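Local coordinates for tryptophane-5-halogenase (Microbispora sp. ATCC PTA-5024, PDB 5UAO), which probably catalyses the FAD-dependent chlorination of a tryptophan at carbon 5 in the lanthipeptide NAI-107, giving 5-chlorotryptophan, at residues F93-W101 and Q505-A513; V164-F172 and E521-W529. All coordinates share one frame; numbering follows the deposited sequence.

Following the chain from the N terminus, the first of the contacting elements are helix 90-97 and strand 100-102, then the hairpin 156-159/162-165 and the bend after it. Only some 350 to 400 residues later do the consecutive helices 505-514 and 517-524 return to these early elements. Contact 1 closes the loop from 93-101 to 505-513, and contact 2 closes the one from 164-172 to 521-529; because the segments alternate along the chain, the two closures cross. They lie about 16 Å apart, centre to centre, and touch: Tyr512 meets Ser165 in a probable hydrogen bond, while Trp101 packs on Met167 and Phe172. Together they tie helices 505-514 and 517-524 to strand 100-102 and to that bend.

Contact 1: F93-W101 and Q505-A513; sequences FYQHVRPTW and QSEALDAYA
Strand residues Thr100 and Trp101 run past the first two turns of helix 505-514, with CA atoms 7.6 Å apart at Thr100 and Leu509, while the end of helix 90-97 approaches further along, at Tyr94 and Ala513. Trp101 carries the contact. CG of Trp101 lies anti to the carbonyl carbon (chi1 -67°), which sends the indole down the helix side across Leu509, Ala508 and Tyr512. A methyl of Leu509 sits over one indole face as a CH-pi contact, CD2 lying 3.8 Å from the centroid of the five-membered ring. The far edge, CZ2 and CH2, points into the face of Tyr512 in a T-shaped pair with planes at 77°. The small side chain of Ala508 lets the helix lie close to the indole, its CB 3.8 Å from Trp101 CZ3.

The strand beside the helix belongs to a two-stranded antiparallel sheet, 100-102 with 173-175, and the side chain of Thr100 lies about 11 Å from the bound FAD. Trp101 NE1 gives a hydrogen bond in its ring plane to Tyr94 OH (2.9 Å), almost straight at 166°, which fixes how the indole is turned. An alanine in place of Trp101 would probably leave Tyr94 OH without this donor and open a gap between Leu509 and Tyr512. Pro99 CG covers a face of Tyr94, and Thr100 OG1 is hydrogen-bonded with Pro288 O and His175 ND1.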
ATOM      1  N   PHE A  93      13.686 -27.152  17.108  1.00 29.61           N
ATOM      2  CA  PHE A  93      14.373 -25.851  16.900  1.00 29.43           C
ATOM      3  C   PHE A  93      14.970 -25.361  18.208  1.00 27.81           C
ATOM      4  O   PHE A  93      16.176 -24.971  18.279  1.00 26.60           O
ATOM      5  CB  PHE A  93      13.416 -24.830  16.312  1.00 27.79           C
ATOM      6  CG  PHE A  93      14.031 -23.485  16.061  1.00 28.01           C
ATOM      7  CD1 PHE A  93      14.777 -23.265  14.939  1.00 27.35           C
ATOM      8  CD2 PHE A  93      13.814 -22.427  16.953  1.00 28.48           C
ATOM      9  CE1 PHE A  93      15.333 -22.018  14.684  1.00 29.86           C
ATOM     10  CE2 PHE A  93      14.374 -21.200  16.702  1.00 31.64           C
ATOM     11  CZ  PHE A  93      15.132 -21.007  15.569  1.00 29.52           C
ATOM     12  N   TYR A  94      14.184 -25.424  19.268  1.00 26.99           N
ATOM     13  CA  TYR A  94      14.692 -24.959  20.546  1.00 29.03           C
ATOM     14  C   TYR A  94      15.849 -25.813  21.054  1.00 31.79           C
ATOM     15  O   TYR A  94      16.839 -25.331  21.655  1.00 28.95           O
ATOM     16  CB  TYR A  94      13.598 -24.864  21.615  1.00 28.67           C
ATOM     17  CG  TYR A  94      12.884 -23.523  21.667  1.00 30.92           C
ATOM     18  CD1 TYR A  94      12.148 -23.065  20.605  1.00 32.68           C
ATOM     19  CD2 TYR A  94      12.884 -22.760  22.811  1.00 34.51           C
ATOM     20  CE1 TYR A  94      11.481 -21.876  20.652  1.00 29.63           C
ATOM     21  CE2 TYR A  94      12.193 -21.561  22.877  1.00 32.13           C
ATOM     22  CZ  TYR A  94      11.529 -21.112  21.794  1.00 29.26           C
ATOM     23  OH  TYR A  94      10.841 -19.930  21.886  1.00 30.04           O
ATOM     24  N   GLN A  95      15.744 -27.084  20.783  1.00 30.14           N
ATOM     25  CA  GLN A  95      16.754 -28.000  21.225  1.00 34.48           C
ATOM     26  C   GLN A  95      18.073 -27.780  20.465  1.00 31.67           C
ATOM     27  O   GLN A  95      19.130 -27.824  21.038  1.00 31.64           O
ATOM     28  CB  GLN A  95      16.218 -29.440  21.006  1.00 39.92           C
ATOM     29  CG  GLN A  95      17.166 -30.549  21.385  1.00 50.65           C
ATOM     30  CD  GLN A  95      17.553 -30.458  22.847  1.00 62.50           C
ATOM     31  OE1 GLN A  95      16.792 -29.925  23.677  1.00 75.56           O
ATOM     32  NE2 GLN A  95      18.742 -30.962  23.178  1.00 65.27           N
ATOM     33  N   HIS A  96      18.002 -27.607  19.165  1.00 29.16           N
ATOM     34  CA  HIS A  96      19.195 -27.516  18.351  1.00 33.02           C
ATOM     35  C   HIS A  96      19.710 -26.105  18.255  1.00 31.49           C
ATOM     36  O   HIS A  96      20.916 -25.896  18.147  1.00 35.26           O
ATOM     37  CB  HIS A  96      18.908 -27.994  16.951  1.00 33.39           C
ATOM     38  CG  HIS A  96      18.930 -29.471  16.803  1.00 38.45           C
ATOM     39  ND1 HIS A  96      17.994 -30.297  17.389  1.00 46.94           N
ATOM     40  CD2 HIS A  96      19.771 -30.275  16.123  1.00 39.18           C
ATOM     41  CE1 HIS A  96      18.264 -31.552  17.081  1.00 43.07           C
ATOM     42  NE2 HIS A  96      19.344 -31.568  16.325  1.00 49.38           N
ATOM     43  N   VAL A  97      18.842 -25.119  18.228  1.00 28.39           N
ATOM     44  CA  VAL A  97      19.381 -23.734  17.982  1.00 28.24           C
ATOM     45  C   VAL A  97      19.591 -22.961  19.293  1.00 29.02           C
ATOM     46  O   VAL A  97      20.441 -22.063  19.369  1.00 26.68           O
ATOM     47  CB  VAL A  97      18.487 -22.958  17.020  1.00 27.11           C
ATOM     48  CG1 VAL A  97      18.979 -21.488  16.815  1.00 27.30           C
ATOM     49  CG2 VAL A  97      18.426 -23.711  15.708  1.00 26.23           C
ATOM     50  N   ARG A  98      18.823 -23.309  20.315  1.00 27.55           N
ATOM     51  CA  ARG A  98      18.867 -22.656  21.584  1.00 30.86           C
ATOM     52  C   ARG A  98      18.644 -21.124  21.512  1.00 28.67           C
ATOM     53  O   ARG A  98      19.435 -20.366  22.012  1.00 28.34           O
ATOM     54  CB  ARG A  98      20.153 -23.036  22.350  1.00 38.09           C
ATOM     55  CG  ARG A  98      20.139 -24.519  22.836  1.00 46.42           C
ATOM     56  CD  ARG A  98      21.479 -25.031  23.387  1.00 50.82           C
ATOM     57  NE  ARG A  98      22.261 -23.950  23.985  1.00 58.96           N
ATOM     58  CZ  ARG A  98      23.591 -23.904  24.071  1.00 64.87           C
ATOM     59  NH1 ARG A  98      24.340 -24.939  23.655  1.00 64.21           N
ATOM     60  NH2 ARG A  98      24.172 -22.804  24.595  1.00 57.02           N
ATOM     61  N   PRO A  99      17.470 -20.698  21.024  1.00 26.54           N
ATOM     62  CA  PRO A  99      17.230 -19.281  20.822  1.00 27.05           C
ATOM     63  C   PRO A  99      16.978 -18.586  22.134  1.00 29.12           C
ATOM     64  O   PRO A  99      16.591 -19.241  23.133  1.00 29.52           O
ATOM     65  CB  PRO A  99      15.933 -19.260  20.035  1.00 27.82           C
ATOM     66  CG  PRO A  99      15.198 -20.506  20.583  1.00 27.97           C
ATOM     67  CD  PRO A  99      16.309 -21.496  20.631  1.00 27.13           C
ATOM     68  N   THR A 100      17.229 -17.277  22.141  1.00 23.94           N
ATOM     69  CA  THR A 100      16.675 -16.360  23.108  1.00 25.55           C
ATOM     70  C   THR A 100      15.631 -15.433  22.487  1.00 25.21           C
ATOM     71  O   THR A 100      15.361 -15.470  21.258  1.00 26.22           O
ATOM     72  CB  THR A 100      17.752 -15.502  23.757  1.00 25.69           C
ATOM     73  OG1 THR A 100      18.419 -14.829  22.733  1.00 27.47           O
ATOM     74  CG2 THR A 100      18.727 -16.367  24.480  1.00 26.75           C
ATOM     75  N   TRP A 101      15.026 -14.619  23.335  1.00 24.34           N
ATOM     76  CA  TRP A 101      13.877 -13.889  22.969  1.00 25.16           C
ATOM     77  C   TRP A 101      14.196 -12.420  22.861  1.00 24.53           C
ATOM     78  O   TRP A 101      14.918 -11.854  23.702  1.00 26.45           O
ATOM     79  CB  TRP A 101      12.700 -14.077  23.939  1.00 26.11           C
ATOM     80  CG  TRP A 101      12.117 -15.450  23.949  1.00 26.90           C
ATOM     81  CD1 TRP A 101      12.211 -16.429  23.000  1.00 27.57           C
ATOM     82  CD2 TRP A 101      11.396 -16.012  25.040  1.00 28.29           C
ATOM     83  NE1 TRP A 101      11.541 -17.603  23.454  1.00 27.13           N
ATOM     84  CE2 TRP A 101      11.055 -17.352  24.701  1.00 27.51           C
ATOM     85  CE3 TRP A 101      11.007 -15.507  26.277  1.00 30.18           C
ATOM     86  CZ2 TRP A 101      10.287 -18.172  25.555  1.00 28.89           C
ATOM     87  CZ3 TRP A 101      10.247 -16.317  27.108  1.00 38.05           C
ATOM     88  CH2 TRP A 101       9.904 -17.639  26.737  1.00 33.28           C
ATOM     89  N   GLN A 505      14.116 -14.054  31.985  1.00 27.31           N
ATOM     90  CA  GLN A 505      14.047 -14.849  30.734  1.00 28.10           C
ATOM     91  C   GLN A 505      14.538 -16.287  30.917  1.00 28.26           C
ATOM     92  O   GLN A 505      13.992 -17.247  30.328  1.00 26.76           O
ATOM     93  CB  GLN A 505      14.779 -14.124  29.576  1.00 29.43           C
ATOM     94  CG  GLN A 505      14.967 -14.995  28.394  1.00 28.53           C
ATOM     95  CD  GLN A 505      15.513 -14.328  27.118  1.00 29.02           C
ATOM     96  OE1 GLN A 505      16.206 -13.273  27.097  1.00 29.78           O
ATOM     97  NE2 GLN A 505      15.269 -15.001  26.078  1.00 24.42           N
ATOM     98  N   SER A 506      15.599 -16.454  31.681  1.00 28.05           N
ATOM     99  CA  SER A 506      16.302 -17.684  31.660  1.00 29.30           C
ATOM    100  C   SER A 506      15.351 -18.828  32.221  1.00 33.27           C
ATOM    101  O   SER A 506      15.259 -19.947  31.625  1.00 32.14           O
ATOM    102  CB  SER A 506      17.598 -17.547  32.480  1.00 32.47           C
ATOM    103  OG  SER A 506      18.283 -18.803  32.453  1.00 40.42           O
ATOM    104  N   GLU A 507      14.583 -18.496  33.260  1.00 32.25           N
ATOM    105  CA  GLU A 507      13.577 -19.423  33.843  1.00 38.28           C
ATOM    106  C   GLU A 507      12.459 -19.774  32.838  1.00 40.32           C
ATOM    107  O   GLU A 507      12.025 -20.925  32.692  1.00 32.24           O
ATOM    108  CB  GLU A 507      12.942 -18.810  35.097  1.00 43.17           C
ATOM    109  CG  GLU A 507      12.122 -19.848  35.896  1.00 47.56           C
ATOM    110  CD  GLU A 507      11.546 -19.307  37.205  1.00 52.20           C
ATOM    111  OE1 GLU A 507      12.088 -18.295  37.738  1.00 48.12           O
ATOM    112  OE2 GLU A 507      10.525 -19.889  37.690  1.00 52.92           O
ATOM    113  N   ALA A 508      12.027 -18.757  32.102  1.00 32.92           N
ATOM    114  CA  ALA A 508      10.993 -18.935  31.121  1.00 31.62           C
ATOM    115  C   ALA A 508      11.411 -19.788  29.927  1.00 33.90           C
ATOM    116  O   ALA A 508      10.593 -20.582  29.441  1.00 33.42           O
ATOM    117  CB  ALA A 508      10.474 -17.579  30.678  1.00 32.65           C
ATOM    118  N   LEU A 509      12.656 -19.643  29.447  1.00 31.91           N
ATOM    119  CA  LEU A 509      13.170 -20.489  28.370  1.00 31.79           C
ATOM    120  C   LEU A 509      13.206 -21.967  28.835  1.00 33.18           C
ATOM    121  O   LEU A 509      12.905 -22.861  28.070  1.00 39.00           O
ATOM    122  CB  LEU A 509      14.596 -20.090  27.932  1.00 32.29           C
ATOM    123  CG  LEU A 509      14.717 -18.780  27.200  1.00 29.60           C
ATOM    124  CD1 LEU A 509      16.183 -18.509  26.931  1.00 28.35           C
ATOM    125  CD2 LEU A 509      13.961 -18.901  25.879  1.00 30.65           C
ATOM    126  N   ASP A 510      13.564 -22.179  30.094  1.00 33.21           N
ATOM    127  CA  ASP A 510      13.521 -23.506  30.713  1.00 39.37           C
ATOM    128  C   ASP A 510      12.112 -24.118  30.766  1.00 35.78           C
ATOM    129  O   ASP A 510      11.990 -25.304  30.512  1.00 32.36           O
ATOM    130  CB  ASP A 510      14.128 -23.489  32.108  1.00 40.29           C
ATOM    131  CG  ASP A 510      15.647 -23.241  32.084  1.00 40.83           C
ATOM    132  OD1 ASP A 510      16.321 -23.413  31.022  1.00 35.28           O
ATOM    133  OD2 ASP A 510      16.136 -22.830  33.147  1.00 40.66           O
ATOM    134  N   ALA A 511      11.098 -23.283  31.008  1.00 34.82           N
ATOM    135  CA  ALA A 511       9.684 -23.693  30.894  1.00 34.34           C
ATOM    136  C   ALA A 511       9.319 -24.104  29.497  1.00 35.28           C
ATOM    137  O   ALA A 511       8.714 -25.139  29.313  1.00 33.09           O
ATOM    138  CB  ALA A 511       8.782 -22.594  31.374  1.00 39.22           C
ATOM    139  N   TYR A 512       9.685 -23.313  28.477  1.00 32.47           N
ATOM    140  CA  TYR A 512       9.401 -23.708  27.117  1.00 34.25           C
ATOM    141  C   TYR A 512      10.094 -25.001  26.652  1.00 36.56           C
ATOM    142  O   TYR A 512       9.501 -25.769  25.850  1.00 43.79           O
ATOM    143  CB  TYR A 512       9.612 -22.557  26.084  1.00 32.63           C
ATOM    144  CG  TYR A 512       8.465 -21.569  25.933  1.00 29.75           C
ATOM    145  CD1 TYR A 512       8.084 -20.778  26.985  1.00 30.72           C
ATOM    146  CD2 TYR A 512       7.812 -21.413  24.724  1.00 26.72           C
ATOM    147  CE1 TYR A 512       7.085 -19.841  26.852  1.00 31.17           C
ATOM    148  CE2 TYR A 512       6.806 -20.508  24.559  1.00 29.19           C
ATOM    149  CZ  TYR A 512       6.444 -19.704  25.640  1.00 30.93           C
ATOM    150  OH  TYR A 512       5.423 -18.820  25.573  1.00 32.63           O
ATOM    151  N   ALA A 513      11.308 -25.265  27.142  1.00 37.50           N
ATOM    152  CA  ALA A 513      12.038 -26.500  26.810  1.00 36.35           C
ATOM    153  C   ALA A 513      11.402 -27.687  27.478  1.00 42.05           C
ATOM    154  O   ALA A 513      11.425 -28.769  26.927  1.00 43.47           O
ATOM    155  CB  ALA A 513      13.504 -26.408  27.224  1.00 39.88           C
TER

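Contact 2: V164-F172 and E521-W529; sequences VSLMKYLPF and ELLSDSDSW
Trp529 lies across the bend that follows strand 162-165, gripped at its backbone and along its ring. Trp529 N donates to Lys168 O at 2.8 Å, and its indole NE1 donates to Met167 O (3.0 Å), which lies in the ring plane although the bond is bent to 134°. Met167 O also accepts from Leu170 N. Pro171 suits the indole face through its compact, apolar ring: CA makes a CH-pi contact 3.5 Å from the centroid of the five-membered ring, and CG packs 3.8 Å from Trp529 CG. The edge of Trp529 meets the face of Phe172 in an offset T-shaped pair, planes at 81°, while Leu522 CD2 reaches the edge of Phe172 at CZ.

Beyond Leu522 the chain leaves helix 517-524 through a type I beta turn, Asp525 to Ser528, in which Asp525 OD1 accepts from Asp527 N to form an Asx turn. Lys168, long, flexible and cationic, can both lay CG over the Tyr169 ring and, bending at chi3 (-91°) and again at chi4, bring NZ to a salt bridge with Asp525 OD2 at 2.9 Å; NZ also donates to Tyr169 OH. Further out, Glu521 OE2 accepts from two waters: one links it to Ser165 O and Lys168 N, the other to Ser165 N. Ser165 OG accepts from Met167 N at 3.0 Å, an ST turn that shapes the bend, and also partners Tyr512 OH.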
ATOM      1  N   VAL A 164       1.795 -19.756  32.876  1.00 46.00           N
ATOM      2  CA  VAL A 164       0.874 -19.062  32.056  1.00 41.57           C
ATOM      3  C   VAL A 164       1.784 -18.140  31.222  1.00 42.33           C
ATOM      4  O   VAL A 164       2.587 -17.356  31.781  1.00 37.94           O
ATOM      5  CB  VAL A 164      -0.072 -18.283  32.967  1.00 47.23           C
ATOM      6  CG1 VAL A 164      -0.945 -17.303  32.182  1.00 47.12           C
ATOM      7  CG2 VAL A 164      -0.933 -19.267  33.787  1.00 52.88           C
ATOM      8  N   SER A 165       1.708 -18.265  29.908  1.00 39.68           N
ATOM      9  CA  SER A 165       2.491 -17.394  29.048  1.00 41.99           C
ATOM     10  C   SER A 165       1.580 -16.470  28.261  1.00 39.29           C
ATOM     11  O   SER A 165       0.630 -16.902  27.611  1.00 43.22           O
ATOM     12  CB  SER A 165       3.417 -18.203  28.108  1.00 37.64           C
ATOM     13  OG  SER A 165       3.880 -17.351  27.051  1.00 39.03           O
ATOM     14  N   LEU A 166       1.880 -15.182  28.282  1.00 33.38           N
ATOM     15  CA  LEU A 166       1.247 -14.257  27.373  1.00 32.41           C
ATOM     16  C   LEU A 166       2.014 -13.973  26.076  1.00 29.12           C
ATOM     17  O   LEU A 166       1.682 -13.045  25.342  1.00 33.02           O
ATOM     18  CB  LEU A 166       0.976 -12.964  28.102  1.00 34.35           C
ATOM     19  CG  LEU A 166       0.242 -13.089  29.455  1.00 35.37           C
ATOM     20  CD1 LEU A 166      -0.024 -11.696  29.988  1.00 37.59           C
ATOM     21  CD2 LEU A 166      -1.079 -13.833  29.312  1.00 36.02           C
ATOM     22  N   MET A 167       2.989 -14.798  25.776  1.00 30.90           N
ATOM     23  CA  MET A 167       3.784 -14.656  24.548  1.00 32.28           C
ATOM     24  C   MET A 167       2.897 -14.730  23.300  1.00 34.25           C
ATOM     25  O   MET A 167       3.133 -14.058  22.292  1.00 31.89           O
ATOM     26  CB  MET A 167       4.900 -15.705  24.536  1.00 31.24           C
ATOM     27  CG  MET A 167       5.978 -15.520  25.657  1.00 29.73           C
ATOM     28  SD  MET A 167       7.078 -14.068  25.515  1.00 31.36           S
ATOM     29  CE  MET A 167       8.205 -14.752  24.318  1.00 31.80           C
ATOM     30  N   LYS A 168       1.819 -15.497  23.392  1.00 33.20           N
ATOM     31  CA  LYS A 168       0.920 -15.666  22.242  1.00 36.70           C
ATOM     32  C   LYS A 168       0.131 -14.420  21.908  1.00 35.53           C
ATOM     33  O   LYS A 168      -0.380 -14.290  20.791  1.00 36.50           O
ATOM     34  CB  LYS A 168      -0.028 -16.841  22.472  1.00 40.74           C
ATOM     35  CG  LYS A 168      -1.066 -16.586  23.578  1.00 43.39           C
ATOM     36  CD  LYS A 168      -1.987 -17.802  23.721  1.00 46.98           C
ATOM     37  CE  LYS A 168      -3.201 -17.649  22.825  1.00 53.29           C
ATOM     38  NZ  LYS A 168      -4.407 -18.265  23.454  1.00 55.68           N
ATOM     39  N   TYR A 169       0.064 -13.490  22.853  1.00 34.54           N
ATOM     40  CA  TYR A 169      -0.643 -12.245  22.667  1.00 31.57           C
ATOM     41  C   TYR A 169       0.258 -11.105  22.259  1.00 31.29           C
ATOM     42  O   TYR A 169      -0.232 -10.070  21.865  1.00 29.71           O
ATOM     43  CB  TYR A 169      -1.432 -11.862  23.981  1.00 35.26           C
ATOM     44  CG  TYR A 169      -2.460 -12.942  24.374  1.00 34.89           C
ATOM     45  CD1 TYR A 169      -3.459 -13.354  23.459  1.00 40.70           C
ATOM     46  CD2 TYR A 169      -2.419 -13.548  25.599  1.00 37.35           C
ATOM     47  CE1 TYR A 169      -4.377 -14.347  23.794  1.00 42.89           C
ATOM     48  CE2 TYR A 169      -3.310 -14.553  25.951  1.00 39.83           C
ATOM     49  CZ  TYR A 169      -4.305 -14.944  25.044  1.00 44.16           C
ATOM     50  OH  TYR A 169      -5.185 -15.971  25.345  1.00 50.09           O
ATOM     51  N   LEU A 170       1.577 -11.232  22.429  1.00 30.90           N
ATOM     52  CA  LEU A 170       2.494 -10.088  22.240  1.00 29.53           C
ATOM     53  C   LEU A 170       3.671 -10.486  21.289  1.00 32.66           C
ATOM     54  O   LEU A 170       4.549 -11.255  21.658  1.00 29.76           O
ATOM     55  CB  LEU A 170       3.076  -9.689  23.604  1.00 29.26           C
ATOM     56  CG  LEU A 170       2.116  -9.272  24.745  1.00 32.99           C
ATOM     57  CD1 LEU A 170       2.774  -9.236  26.120  1.00 32.75           C
ATOM     58  CD2 LEU A 170       1.552  -7.923  24.461  1.00 32.39           C
ATOM     59  N   PRO A 171       3.690  -9.959  20.070  1.00 30.56           N
ATOM     60  CA  PRO A 171       4.697 -10.330  19.042  1.00 28.69           C
ATOM     61  C   PRO A 171       6.130 -10.176  19.545  1.00 23.56           C
ATOM     62  O   PRO A 171       6.411  -9.230  20.276  1.00 26.87           O
ATOM     63  CB  PRO A 171       4.400  -9.372  17.923  1.00 27.34           C
ATOM     64  CG  PRO A 171       2.920  -9.187  18.033  1.00 32.11           C
ATOM     65  CD  PRO A 171       2.671  -9.055  19.513  1.00 34.21           C
ATOM     66  N   PHE A 172       6.954 -11.169  19.257  1.00 25.05           N
ATOM     67  CA  PHE A 172       8.370 -11.217  19.702  1.00 25.07           C
ATOM     68  C   PHE A 172       9.162 -11.983  18.664  1.00 25.57           C
ATOM     69  O   PHE A 172       8.603 -12.691  17.789  1.00 24.79           O
ATOM     70  CB  PHE A 172       8.505 -11.873  21.114  1.00 26.14           C
ATOM     71  CG  PHE A 172       8.251 -13.394  21.077  1.00 27.26           C
ATOM     72  CD1 PHE A 172       6.945 -13.905  21.137  1.00 31.37           C
ATOM     73  CD2 PHE A 172       9.303 -14.271  20.870  1.00 28.16           C
ATOM     74  CE1 PHE A 172       6.716 -15.273  21.010  1.00 29.43           C
ATOM     75  CE2 PHE A 172       9.100 -15.651  20.780  1.00 30.62           C
ATOM     76  CZ  PHE A 172       7.789 -16.151  20.858  1.00 30.29           C
ATOM     77  N   GLU A 521       0.794 -23.866  21.606  1.00 35.08           N
ATOM     78  CA  GLU A 521      -0.341 -22.907  21.687  1.00 37.41           C
ATOM     79  C   GLU A 521      -0.030 -21.605  20.919  1.00 36.94           C
ATOM     80  O   GLU A 521      -0.920 -21.008  20.311  1.00 35.32           O
ATOM     81  CB  GLU A 521      -0.759 -22.627  23.134  1.00 43.98           C
ATOM     82  CG  GLU A 521       0.152 -21.678  23.887  1.00 50.17           C
ATOM     83  CD  GLU A 521      -0.307 -21.391  25.314  1.00 57.31           C
ATOM     84  OE1 GLU A 521      -1.226 -22.102  25.786  1.00 59.17           O
ATOM     85  OE2 GLU A 521       0.281 -20.483  25.966  1.00 52.31           O
ATOM     86  N   LEU A 522       1.243 -21.214  20.917  1.00 33.18           N
ATOM     87  CA  LEU A 522       1.714 -20.015  20.152  1.00 32.31           C
ATOM     88  C   LEU A 522       1.412 -20.185  18.663  1.00 30.18           C
ATOM     89  O   LEU A 522       0.899 -19.277  17.991  1.00 31.36           O
ATOM     90  CB  LEU A 522       3.220 -19.819  20.361  1.00 32.33           C
ATOM     91  CG  LEU A 522       3.866 -18.725  19.500  1.00 33.11           C
ATOM     92  CD1 LEU A 522       3.342 -17.356  19.808  1.00 29.44           C
ATOM     93  CD2 LEU A 522       5.381 -18.798  19.660  1.00 33.29           C
ATOM     94  N   LEU A 523       1.678 -21.370  18.157  1.00 32.43           N
ATOM     95  CA  LEU A 523       1.503 -21.626  16.716  1.00 37.80           C
ATOM     96  C   LEU A 523       0.112 -22.115  16.271  1.00 36.33           C
ATOM     97  O   LEU A 523      -0.250 -21.956  15.123  1.00 41.32           O
ATOM     98  CB  LEU A 523       2.603 -22.544  16.230  1.00 38.29           C
ATOM     99  CG  LEU A 523       4.002 -21.904  16.428  1.00 36.66           C
ATOM    100  CD1 LEU A 523       5.080 -22.982  16.375  1.00 40.35           C
ATOM    101  CD2 LEU A 523       4.302 -20.846  15.419  1.00 38.55           C
ATOM    102  N   SER A 524      -0.685 -22.643  17.177  1.00 39.06           N
ATOM    103  CA  SER A 524      -1.984 -23.163  16.771  1.00 46.22           C
ATOM    104  C   SER A 524      -3.147 -22.298  17.215  1.00 46.47           C
ATOM    105  O   SER A 524      -4.121 -22.188  16.490  1.00 50.66           O
ATOM    106  CB  SER A 524      -2.176 -24.557  17.335  1.00 47.23           C
ATOM    107  OG  SER A 524      -2.147 -24.522  18.748  1.00 58.46           O
ATOM    108  N   ASP A 525      -3.044 -21.669  18.386  1.00 39.96           N
ATOM    109  CA  ASP A 525      -4.197 -20.988  18.985  1.00 46.91           C
ATOM    110  C   ASP A 525      -4.749 -19.863  18.101  1.00 44.33           C
ATOM    111  O   ASP A 525      -4.003 -18.993  17.573  1.00 44.15           O
ATOM    112  CB  ASP A 525      -3.822 -20.486  20.374  1.00 53.73           C
ATOM    113  CG  ASP A 525      -5.008 -20.265  21.273  1.00 71.33           C
ATOM    114  OD1 ASP A 525      -5.900 -19.433  20.949  1.00 80.82           O
ATOM    115  OD2 ASP A 525      -5.018 -20.899  22.354  1.00 84.97           O
ATOM    116  N   SER A 526      -6.080 -19.850  17.936  1.00 43.98           N
ATOM    117  CA  SER A 526      -6.723 -18.857  17.050  1.00 47.71           C
ATOM    118  C   SER A 526      -6.554 -17.462  17.569  1.00 39.56           C
ATOM    119  O   SER A 526      -6.570 -16.535  16.783  1.00 43.06           O
ATOM    120  CB  SER A 526      -8.236 -19.141  16.800  1.00 53.70           C
ATOM    121  OG  SER A 526      -8.885 -19.546  18.000  1.00 60.14           O
ATOM    122  N   ASP A 527      -6.370 -17.324  18.890  1.00 41.58           N
ATOM    123  CA  ASP A 527      -6.065 -16.035  19.591  1.00 48.66           C
ATOM    124  C   ASP A 527      -4.589 -15.528  19.486  1.00 44.06           C
ATOM    125  O   ASP A 527      -4.243 -14.436  19.997  1.00 39.52           O
ATOM    126  CB  ASP A 527      -6.352 -16.191  21.105  1.00 48.35           C
ATOM    127  CG  ASP A 527      -7.732 -15.670  21.525  1.00 67.26           C
ATOM    128  OD1 ASP A 527      -8.661 -15.569  20.665  1.00 72.34           O
ATOM    129  OD2 ASP A 527      -7.909 -15.400  22.750  1.00 74.60           O
ATOM    130  N   SER A 528      -3.725 -16.332  18.904  1.00 36.97           N
ATOM    131  CA  SER A 528      -2.279 -16.029  18.947  1.00 35.43           C
ATOM    132  C   SER A 528      -1.870 -15.162  17.780  1.00 35.48           C
ATOM    133  O   SER A 528      -2.340 -15.331  16.657  1.00 35.66           O
ATOM    134  CB  SER A 528      -1.463 -17.302  18.969  1.00 34.86           C
ATOM    135  OG  SER A 528      -0.100 -17.073  18.674  1.00 32.49           O
ATOM    136  N   TRP A 529      -0.963 -14.233  18.025  1.00 35.53           N
ATOM    137  CA  TRP A 529      -0.425 -13.428  16.943  1.00 31.69           C
ATOM    138  C   TRP A 529       0.299 -14.297  15.897  1.00 31.54           C
ATOM    139  O   TRP A 529       0.433 -13.877  14.774  1.00 30.42           O
ATOM    140  CB  TRP A 529       0.488 -12.340  17.477  1.00 31.54           C
ATOM    141  CG  TRP A 529       1.806 -12.860  17.992  1.00 30.20           C
ATOM    142  CD1 TRP A 529       2.074 -13.190  19.253  1.00 26.91           C
ATOM    143  CD2 TRP A 529       3.011 -13.102  17.237  1.00 29.35           C
ATOM    144  NE1 TRP A 529       3.380 -13.596  19.388  1.00 26.59           N
ATOM    145  CE2 TRP A 529       3.977 -13.596  18.155  1.00 28.72           C
ATOM    146  CE3 TRP A 529       3.382 -12.921  15.903  1.00 30.27           C
ATOM    147  CZ2 TRP A 529       5.281 -13.991  17.764  1.00 27.54           C
ATOM    148  CZ3 TRP A 529       4.747 -13.266  15.502  1.00 28.66           C
ATOM    149  CH2 TRP A 529       5.669 -13.764  16.444  1.00 25.85           C
TER
HETATM  150  O   HOH W   1       1.206 -18.047  25.288  1.00 39.28           O
HETATM  151  O   HOH W   2       0.035 -20.167  28.495  1.00 46.14           O